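Probable alginate O-acetylase AlgJ (Pseudomonas putida, PDB 4O8V) probably works with AlgI and AlgF in an inner-membrane complex that adds acetyl groups at O-2 and O-3 of mannuronate residues in alginate. Local coordinates at residues Leu117-Glu129 / Leu179-Thr191. Sequence-based numbering, arbitrary orientation.
Sequences LRTDTHWTPMGAE and LLPAPDNLQKRTT
The buried carboxylate of Asp184 takes three hydrogen bonds from two consecutive residues, Arg118 and Thr119. Its OD1 receives Arg118 N at 2.7 Å and its OD2 receives Thr119 N, each through the syn lone pair. Thr119 OG1 meets Asp184 OD2 nearly head-on at 2.7 Å. With CG anti to its own carbonyl carbon (chi1 -81°), Asp184 turns the carboxylate against the loop, where Leu117 CD2 lies 3.7 Å from Asp184 CG. Replaced by an alanine, Asp184 would probably leave both backbone N-H groups and the threonine hydroxyl without the carboxylate oxygens that receive them, and residues 118-119 less firmly held on the strand. The side chain of Arg118 holds the same segment at a second point: bent at chi3 (44°), it brings NH1 and NH2 end-on to the single oxygen Ala182 O, each at 2.9 Å, with that oxygen near the guanidinium plane. The loop 117-124 carries Asp120 and His122, by similarity the aspartate and the proton-accepting histidine of an SGNH-type triad; Asp120 OD1 takes both His122 ND1 and His122 N, the latter closing an Asx turn, and His122 NE2 bonds Ser218, the probable nucleophile. Asp184 thus ties strand 184-193, paired with strand 152-162, to residues just ahead of Asp120. Farther along, Pro125 in the first turn of helix 125-141 packs CD on Leu186 CD1 at 3.7 Å. Glu129 faces Arg189 as a salt-bridge partner, doubtful in detail because the modelled approach is too short and Arg189 has a second conformer.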
ATOM      1  N   LEU A 117      -8.990  -8.362  -5.455  1.00 23.14           N
ATOM      2  CA  LEU A 117     -10.388  -8.805  -5.361  1.00 29.44           C
ATOM      3  C   LEU A 117     -11.217  -8.171  -6.477  1.00 26.70           C
ATOM      4  O   LEU A 117     -10.923  -7.062  -6.903  1.00 21.74           O
ATOM      5  CB  LEU A 117     -10.979  -8.428  -3.996  1.00 26.49           C
ATOM      6  CG  LEU A 117     -10.385  -9.143  -2.775  1.00 34.39           C
ATOM      7  CD1 LEU A 117     -10.663  -8.339  -1.534  1.00 41.77           C
ATOM      8  CD2 LEU A 117     -10.984 -10.490  -2.624  1.00 34.34           C
ATOM      9  N   ARG A 118     -12.247  -8.869  -6.941  1.00 24.69           N
ATOM     10  CA  ARG A 118     -13.134  -8.328  -7.989  1.00 25.71           C
ATOM     11  C   ARG A 118     -13.988  -7.116  -7.532  1.00 24.88           C
ATOM     12  O   ARG A 118     -14.163  -6.154  -8.292  1.00 24.17           O
ATOM     13  CB  ARG A 118     -14.037  -9.459  -8.523  1.00 23.43           C
ATOM     14  CG  ARG A 118     -15.084  -9.031  -9.569  1.00 25.64           C
ATOM     15  CD  ARG A 118     -15.799 -10.254 -10.184  1.00 26.46           C
ATOM     16  NE  ARG A 118     -16.167 -11.238  -9.177  1.00 26.29           N
ATOM     17  CZ  ARG A 118     -17.215 -11.135  -8.369  1.00 27.82           C
ATOM     18  NH1 ARG A 118     -18.031 -10.093  -8.461  1.00 27.95           N
ATOM     19  NH2 ARG A 118     -17.454 -12.086  -7.472  1.00 27.27           N
ATOM     20  N   THR A 119     -14.498  -7.144  -6.298  1.00 24.18           N
ATOM     21  CA  THR A 119     -15.439  -6.126  -5.839  1.00 26.05           C
ATOM     22  C   THR A 119     -14.895  -5.221  -4.737  1.00 26.95           C
ATOM     23  O   THR A 119     -15.643  -4.492  -4.090  1.00 25.29           O
ATOM     24  CB  THR A 119     -16.726  -6.763  -5.329  1.00 29.46           C
ATOM     25  OG1 THR A 119     -16.468  -7.454  -4.101  1.00 28.40           O
ATOM     26  CG2 THR A 119     -17.282  -7.753  -6.375  1.00 28.17           C
ATOM     27  N   ASP A 120     -13.586  -5.265  -4.534  1.00 22.97           N
ATOM     28  CA  ASP A 120     -12.955  -4.575  -3.403  1.00 26.52           C
ATOM     29  C   ASP A 120     -11.713  -3.843  -3.917  1.00 26.20           C
ATOM     30  O   ASP A 120     -11.158  -4.228  -4.943  1.00 26.05           O
ATOM     31  CB  ASP A 120     -12.616  -5.611  -2.322  1.00 20.84           C
ATOM     32  CG  ASP A 120     -12.111  -4.996  -1.003  1.00 28.91           C
ATOM     33  OD1 ASP A 120     -10.914  -4.639  -0.927  1.00 30.89           O
ATOM     34  OD2 ASP A 120     -12.919  -4.918  -0.038  1.00 27.43           O
ATOM     35  N   THR A 121     -11.282  -2.786  -3.238  1.00 25.91           N
ATOM     36  CA  THR A 121     -10.097  -2.052  -3.673  1.00 26.96           C
ATOM     37  C   THR A 121      -8.802  -2.834  -3.464  1.00 22.40           C
ATOM     38  O   THR A 121      -7.786  -2.534  -4.091  1.00 25.40           O
ATOM     39  CB  THR A 121      -9.942  -0.702  -2.921  1.00 24.13           C
ATOM     40  OG1 THR A 121      -9.775  -0.969  -1.527  1.00 26.14           O
ATOM     41  CG2 THR A 121     -11.158   0.179  -3.150  1.00 27.30           C
ATOM     42  N   HIS A 122      -8.817  -3.820  -2.573  1.00 24.38           N
ATOM     43  CA  HIS A 122      -7.551  -4.350  -2.058  1.00 22.35           C
ATOM     44  C   HIS A 122      -6.976  -5.543  -2.811  1.00 26.58           C
ATOM     45  O   HIS A 122      -7.682  -6.279  -3.494  1.00 26.39           O
ATOM     46  CB  HIS A 122      -7.714  -4.736  -0.587  1.00 19.86           C
ATOM     47  CG  HIS A 122      -7.998  -3.559   0.296  1.00 23.51           C
ATOM     48  ND1 HIS A 122      -9.258  -3.267   0.773  1.00 26.20           N
ATOM     49  CD2 HIS A 122      -7.180  -2.579   0.753  1.00 23.24           C
ATOM     50  CE1 HIS A 122      -9.198  -2.166   1.509  1.00 26.14           C
ATOM     51  NE2 HIS A 122      -7.951  -1.721   1.501  1.00 24.84           N
ATOM     52  N   TRP A 123      -5.672  -5.747  -2.658  1.00 25.16           N
ATOM     53  CA  TRP A 123      -5.089  -6.999  -3.095  1.00 23.75           C
ATOM     54  C   TRP A 123      -5.690  -8.179  -2.333  1.00 25.49           C
ATOM     55  O   TRP A 123      -6.149  -8.049  -1.195  1.00 27.00           O
ATOM     56  CB  TRP A 123      -3.561  -6.986  -2.933  1.00 22.67           C
ATOM     57  CG  TRP A 123      -3.031  -6.428  -1.622  1.00 23.23           C
ATOM     58  CD1 TRP A 123      -3.641  -6.427  -0.388  1.00 21.27           C
ATOM     59  CD2 TRP A 123      -1.733  -5.838  -1.432  1.00 25.30           C
ATOM     60  NE1 TRP A 123      -2.792  -5.852   0.555  1.00 25.22           N
ATOM     61  CE2 TRP A 123      -1.623  -5.483  -0.064  1.00 22.85           C
ATOM     62  CE3 TRP A 123      -0.663  -5.559  -2.295  1.00 24.22           C
ATOM     63  CZ2 TRP A 123      -0.474  -4.857   0.464  1.00 24.05           C
ATOM     64  CZ3 TRP A 123       0.482  -4.944  -1.762  1.00 25.08           C
ATOM     65  CH2 TRP A 123       0.551  -4.591  -0.395  1.00 25.23           C
ATOM     66  N   THR A 124      -5.706  -9.328  -2.997  1.00 22.94           N
ATOM     67  CA  THR A 124      -5.976 -10.606  -2.359  1.00 20.14           C
ATOM     68  C   THR A 124      -4.801 -11.031  -1.493  1.00 23.98           C
ATOM     69  O   THR A 124      -3.698 -10.495  -1.632  1.00 24.23           O
ATOM     70  CB  THR A 124      -6.212 -11.729  -3.406  1.00 22.72           C
ATOM     71  OG1 THR A 124      -4.990 -11.963  -4.122  1.00 25.90           O
ATOM     72  CG2 THR A 124      -7.368 -11.362  -4.380  1.00 21.95           C
ATOM     73  N   PRO A 125      -5.027 -12.003  -0.607  1.00 29.12           N
ATOM     74  CA  PRO A 125      -3.893 -12.491   0.179  1.00 29.30           C
ATOM     75  C   PRO A 125      -2.739 -12.997  -0.692  1.00 30.38           C
ATOM     76  O   PRO A 125      -1.576 -12.769  -0.352  1.00 29.17           O
ATOM     77  CB  PRO A 125      -4.503 -13.620   0.991  1.00 31.44           C
ATOM     78  CG  PRO A 125      -5.940 -13.236   1.119  1.00 31.40           C
ATOM     79  CD  PRO A 125      -6.305 -12.579  -0.146  1.00 30.46           C
HETATM   80  N   MSE A 126      -3.047 -13.677  -1.796  1.00 31.71           N
HETATM   81  CA  MSE A 126      -1.983 -14.083  -2.698  1.00 32.86           C
HETATM   82  C   MSE A 126      -1.279 -12.873  -3.315  1.00 31.04           C
HETATM   83  O   MSE A 126      -0.049 -12.880  -3.470  1.00 31.10           O
HETATM   84  CB  MSE A 126      -2.526 -15.008  -3.796  1.00 35.71           C
HETATM   85  CG  MSE A 126      -1.444 -15.606  -4.663  1.00 50.37           C
HETATM   86 SE   MSE A 126      -1.130 -14.587  -6.320  1.00 41.92          SE
HETATM   87  CE  MSE A 126      -2.691 -15.167  -7.357  1.00 40.62           C
ATOM     88  N   GLY A 127      -2.046 -11.834  -3.654  1.00 29.79           N
ATOM     89  CA  GLY A 127      -1.474 -10.636  -4.235  1.00 28.63           C
ATOM     90  C   GLY A 127      -0.527  -9.938  -3.265  1.00 29.86           C
ATOM     91  O   GLY A 127       0.566  -9.485  -3.625  1.00 26.37           O
ATOM     92  N   ALA A 128      -0.958  -9.847  -2.016  1.00 25.67           N
ATOM     93  CA  ALA A 128      -0.131  -9.203  -0.993  1.00 26.11           C
ATOM     94  C   ALA A 128       1.143 -10.026  -0.736  1.00 27.37           C
ATOM     95  O   ALA A 128       2.208  -9.499  -0.454  1.00 26.22           O
ATOM     96  CB  ALA A 128      -0.940  -9.005   0.292  1.00 23.78           C
ATOM     97  N   GLU A 129       1.038 -11.335  -0.880  1.00 26.61           N
ATOM     98  CA  GLU A 129       2.167 -12.203  -0.622  1.00 27.75           C
ATOM     99  C   GLU A 129       3.227 -12.025  -1.721  1.00 28.20           C
ATOM    100  O   GLU A 129       4.429 -12.011  -1.439  1.00 27.90           O
ATOM    101  CB  GLU A 129       1.682 -13.656  -0.528  1.00 30.40           C
ATOM    102  CG  GLU A 129       2.781 -14.683  -0.324  1.00 47.56           C
ATOM    103  CD  GLU A 129       2.228 -16.092  -0.335  1.00 52.72           C
ATOM    104  OE1 GLU A 129       1.969 -16.629  -1.435  1.00 58.86           O
ATOM    105  OE2 GLU A 129       2.019 -16.647   0.761  1.00 50.57           O
ATOM    106  N   LEU A 179     -29.249  -6.362  -7.814  1.00 51.77           N
ATOM    107  CA  LEU A 179     -28.295  -5.923  -8.824  1.00 51.25           C
ATOM    108  C   LEU A 179     -26.834  -5.940  -8.360  1.00 50.26           C
ATOM    109  O   LEU A 179     -25.944  -5.771  -9.185  1.00 49.61           O
ATOM    110  CB  LEU A 179     -28.638  -4.513  -9.291  1.00 55.57           C
ATOM    111  CG  LEU A 179     -29.659  -4.332 -10.423  1.00 59.97           C
ATOM    112  CD1 LEU A 179     -30.806  -5.333 -10.355  1.00 58.84           C
ATOM    113  CD2 LEU A 179     -30.191  -2.915 -10.379  1.00 61.97           C
ATOM    114  N   LEU A 180     -26.591  -6.110  -7.056  1.00 38.74           N
ATOM    115  CA  LEU A 180     -25.221  -6.144  -6.521  1.00 33.20           C
ATOM    116  C   LEU A 180     -24.412  -7.246  -7.180  1.00 32.90           C
ATOM    117  O   LEU A 180     -24.957  -8.305  -7.478  1.00 33.48           O
ATOM    118  CB  LEU A 180     -25.227  -6.363  -5.004  1.00 35.49           C
ATOM    119  CG  LEU A 180     -25.905  -5.272  -4.169  1.00 45.66           C
ATOM    120  CD1 LEU A 180     -26.151  -5.760  -2.744  1.00 48.76           C
ATOM    121  CD2 LEU A 180     -25.039  -4.019  -4.173  1.00 41.86           C
ATOM    122  N   PRO A 181     -23.110  -7.009  -7.407  1.00 31.54           N
ATOM    123  CA  PRO A 181     -22.241  -8.073  -7.925  1.00 32.63           C
ATOM    124  C   PRO A 181     -22.120  -9.232  -6.941  1.00 31.19           C
ATOM    125  O   PRO A 181     -22.322  -9.048  -5.739  1.00 27.51           O
ATOM    126  CB  PRO A 181     -20.890  -7.372  -8.107  1.00 30.28           C
ATOM    127  CG  PRO A 181     -20.928  -6.250  -7.129  1.00 35.27           C
ATOM    128  CD  PRO A 181     -22.351  -5.775  -7.133  1.00 31.79           C
ATOM    129  N   ALA A 182     -21.854 -10.428  -7.456  1.00 27.23           N
ATOM    130  CA  ALA A 182     -21.562 -11.571  -6.597  1.00 27.05           C
ATOM    131  C   ALA A 182     -20.422 -11.223  -5.632  1.00 22.97           C
ATOM    132  O   ALA A 182     -19.456 -10.570  -6.025  1.00 25.65           O
ATOM    133  CB  ALA A 182     -21.190 -12.807  -7.436  1.00 26.10           C
ATOM    134  N   PRO A 183     -20.537 -11.643  -4.369  1.00 26.77           N
ATOM    135  CA  PRO A 183     -19.409 -11.464  -3.451  1.00 29.15           C
ATOM    136  C   PRO A 183     -18.148 -12.144  -3.965  1.00 26.39           C
ATOM    137  O   PRO A 183     -18.242 -13.167  -4.659  1.00 22.10           O
ATOM    138  CB  PRO A 183     -19.889 -12.134  -2.162  1.00 33.99           C
ATOM    139  CG  PRO A 183     -21.366 -12.188  -2.277  1.00 36.04           C
ATOM    140  CD  PRO A 183     -21.682 -12.309  -3.726  1.00 32.00           C
ATOM    141  N   ASP A 184     -16.984 -11.590  -3.626  1.00 25.10           N
ATOM    142  CA  ASP A 184     -15.723 -12.304  -3.798  1.00 25.92           C
ATOM    143  C   ASP A 184     -15.686 -13.530  -2.899  1.00 27.61           C
ATOM    144  O   ASP A 184     -16.518 -13.680  -2.009  1.00 26.46           O
ATOM    145  CB  ASP A 184     -14.517 -11.407  -3.443  1.00 27.27           C
ATOM    146  CG  ASP A 184     -14.119 -10.476  -4.571  1.00 28.24           C
ATOM    147  OD1 ASP A 184     -13.337 -10.898  -5.460  1.00 27.48           O
ATOM    148  OD2 ASP A 184     -14.553  -9.309  -4.550  1.00 31.11           O
ATOM    149  N   ASN A 185     -14.698 -14.390  -3.130  1.00 25.59           N
ATOM    150  CA  ASN A 185     -14.341 -15.418  -2.165  1.00 25.70           C
ATOM    151  C   ASN A 185     -13.027 -15.016  -1.533  1.00 26.89           C
ATOM    152  O   ASN A 185     -12.176 -14.429  -2.206  1.00 30.78           O
ATOM    153  CB  ASN A 185     -14.232 -16.791  -2.824  1.00 28.07           C
ATOM    154  CG  ASN A 185     -15.584 -17.450  -3.019  1.00 31.76           C
ATOM    155  OD1 ASN A 185     -16.525 -17.212  -2.257  1.00 30.66           O
ATOM    156  ND2 ASN A 185     -15.685 -18.301  -4.033  1.00 32.49           N
ATOM    157  N   LEU A 186     -12.882 -15.300  -0.242  1.00 26.19           N
ATOM    158  CA  LEU A 186     -11.683 -14.914   0.497  1.00 25.41           C
ATOM    159  C   LEU A 186     -11.130 -16.053   1.332  1.00 24.49           C
ATOM    160  O   LEU A 186     -11.827 -16.635   2.168  1.00 28.43           O
ATOM    161  CB  LEU A 186     -11.991 -13.696   1.400  1.00 20.24           C
ATOM    162  CG  LEU A 186     -10.818 -13.347   2.334  1.00 29.63           C
ATOM    163  CD1 LEU A 186      -9.620 -12.831   1.512  1.00 23.15           C
ATOM    164  CD2 LEU A 186     -11.274 -12.319   3.409  1.00 26.72           C
ATOM    165  N   GLN A 187      -9.856 -16.386   1.102  1.00 25.73           N
ATOM    166  CA  GLN A 187      -9.203 -17.428   1.873  1.00 27.31           C
ATOM    167  C   GLN A 187      -8.547 -16.829   3.121  1.00 27.17           C
ATOM    168  O   GLN A 187      -7.807 -15.857   3.036  1.00 29.50           O
ATOM    169  CB  GLN A 187      -8.143 -18.157   1.044  1.00 29.50           C
ATOM    170  CG  GLN A 187      -7.531 -19.322   1.787  1.00 33.89           C
ATOM    171  CD  GLN A 187      -6.452 -20.031   0.994  1.00 37.92           C
ATOM    172  OE1 GLN A 187      -5.435 -19.435   0.629  1.00 39.72           O
ATOM    173  NE2 GLN A 187      -6.662 -21.312   0.739  1.00 40.33           N
ATOM    174  N   LYS A 188      -8.855 -17.390   4.276  1.00 27.69           N
ATOM    175  CA  LYS A 188      -8.198 -16.971   5.504  1.00 30.82           C
ATOM    176  C   LYS A 188      -6.735 -17.407   5.464  1.00 32.24           C
ATOM    177  O   LYS A 188      -6.443 -18.554   5.141  1.00 29.97           O
ATOM    178  CB  LYS A 188      -8.893 -17.586   6.732  1.00 34.82           C
ATOM    179  CG  LYS A 188      -8.349 -17.057   8.056  1.00 43.32           C
ATOM    180  CD  LYS A 188      -8.893 -17.842   9.240  1.00 51.69           C
ATOM    181  CE  LYS A 188      -8.223 -17.416  10.534  1.00 56.01           C
ATOM    182  NZ  LYS A 188      -8.174 -15.932  10.663  1.00 54.53           N
ATOM    183  N   ARG A 189      -5.806 -16.514   5.794  0.51 33.13           N
ATOM    184  CA  ARG A 189      -4.407 -16.932   5.909  0.51 34.63           C
ATOM    185  C   ARG A 189      -3.741 -16.243   7.079  0.51 37.29           C
ATOM    186  O   ARG A 189      -3.776 -15.012   7.187  0.51 38.22           O
ATOM    187  CB  ARG A 189      -3.645 -16.659   4.608  0.51 34.61           C
ATOM    188  CG  ARG A 189      -3.671 -17.853   3.649  0.51 36.45           C
ATOM    189  CD  ARG A 189      -3.418 -17.450   2.201  0.51 37.08           C
ATOM    190  NE  ARG A 189      -2.228 -16.618   2.060  0.51 37.93           N
ATOM    191  CZ  ARG A 189      -0.995 -17.078   1.877  0.51 37.39           C
ATOM    192  NH1 ARG A 189      -0.756 -18.386   1.812  0.51 38.42           N
ATOM    193  NH2 ARG A 189       0.007 -16.216   1.759  0.51 33.99           N
ATOM    194  N   THR A 190      -3.155 -17.056   7.953  1.00 35.62           N
ATOM    195  CA  THR A 190      -2.548 -16.595   9.191  1.00 42.59           C
ATOM    196  C   THR A 190      -1.083 -17.030   9.297  1.00 38.19           C
ATOM    197  O   THR A 190      -0.714 -18.128   8.883  1.00 39.14           O
ATOM    198  CB  THR A 190      -3.332 -17.112  10.408  1.00 46.37           C
ATOM    199  OG1 THR A 190      -3.451 -18.530  10.326  1.00 49.68           O
ATOM    200  CG2 THR A 190      -4.741 -16.526  10.423  1.00 51.01           C
ATOM    201  N   THR A 191      -0.255 -16.164   9.878  1.00 33.16           N
ATOM    202  CA  THR A 191       1.177 -16.405   9.974  1.00 30.36           C
ATOM    203  C   THR A 191       1.605 -16.437  11.435  1.00 35.46           C
ATOM    204  O   THR A 191       1.176 -15.602  12.226  1.00 34.89           O
ATOM    205  CB  THR A 191       1.966 -15.318   9.225  1.00 29.46           C
ATOM    206  OG1 THR A 191       1.562 -15.304   7.844  1.00 31.39           O
ATOM    207  CG2 THR A 191       3.482 -15.566   9.335  1.00 29.03           C
TER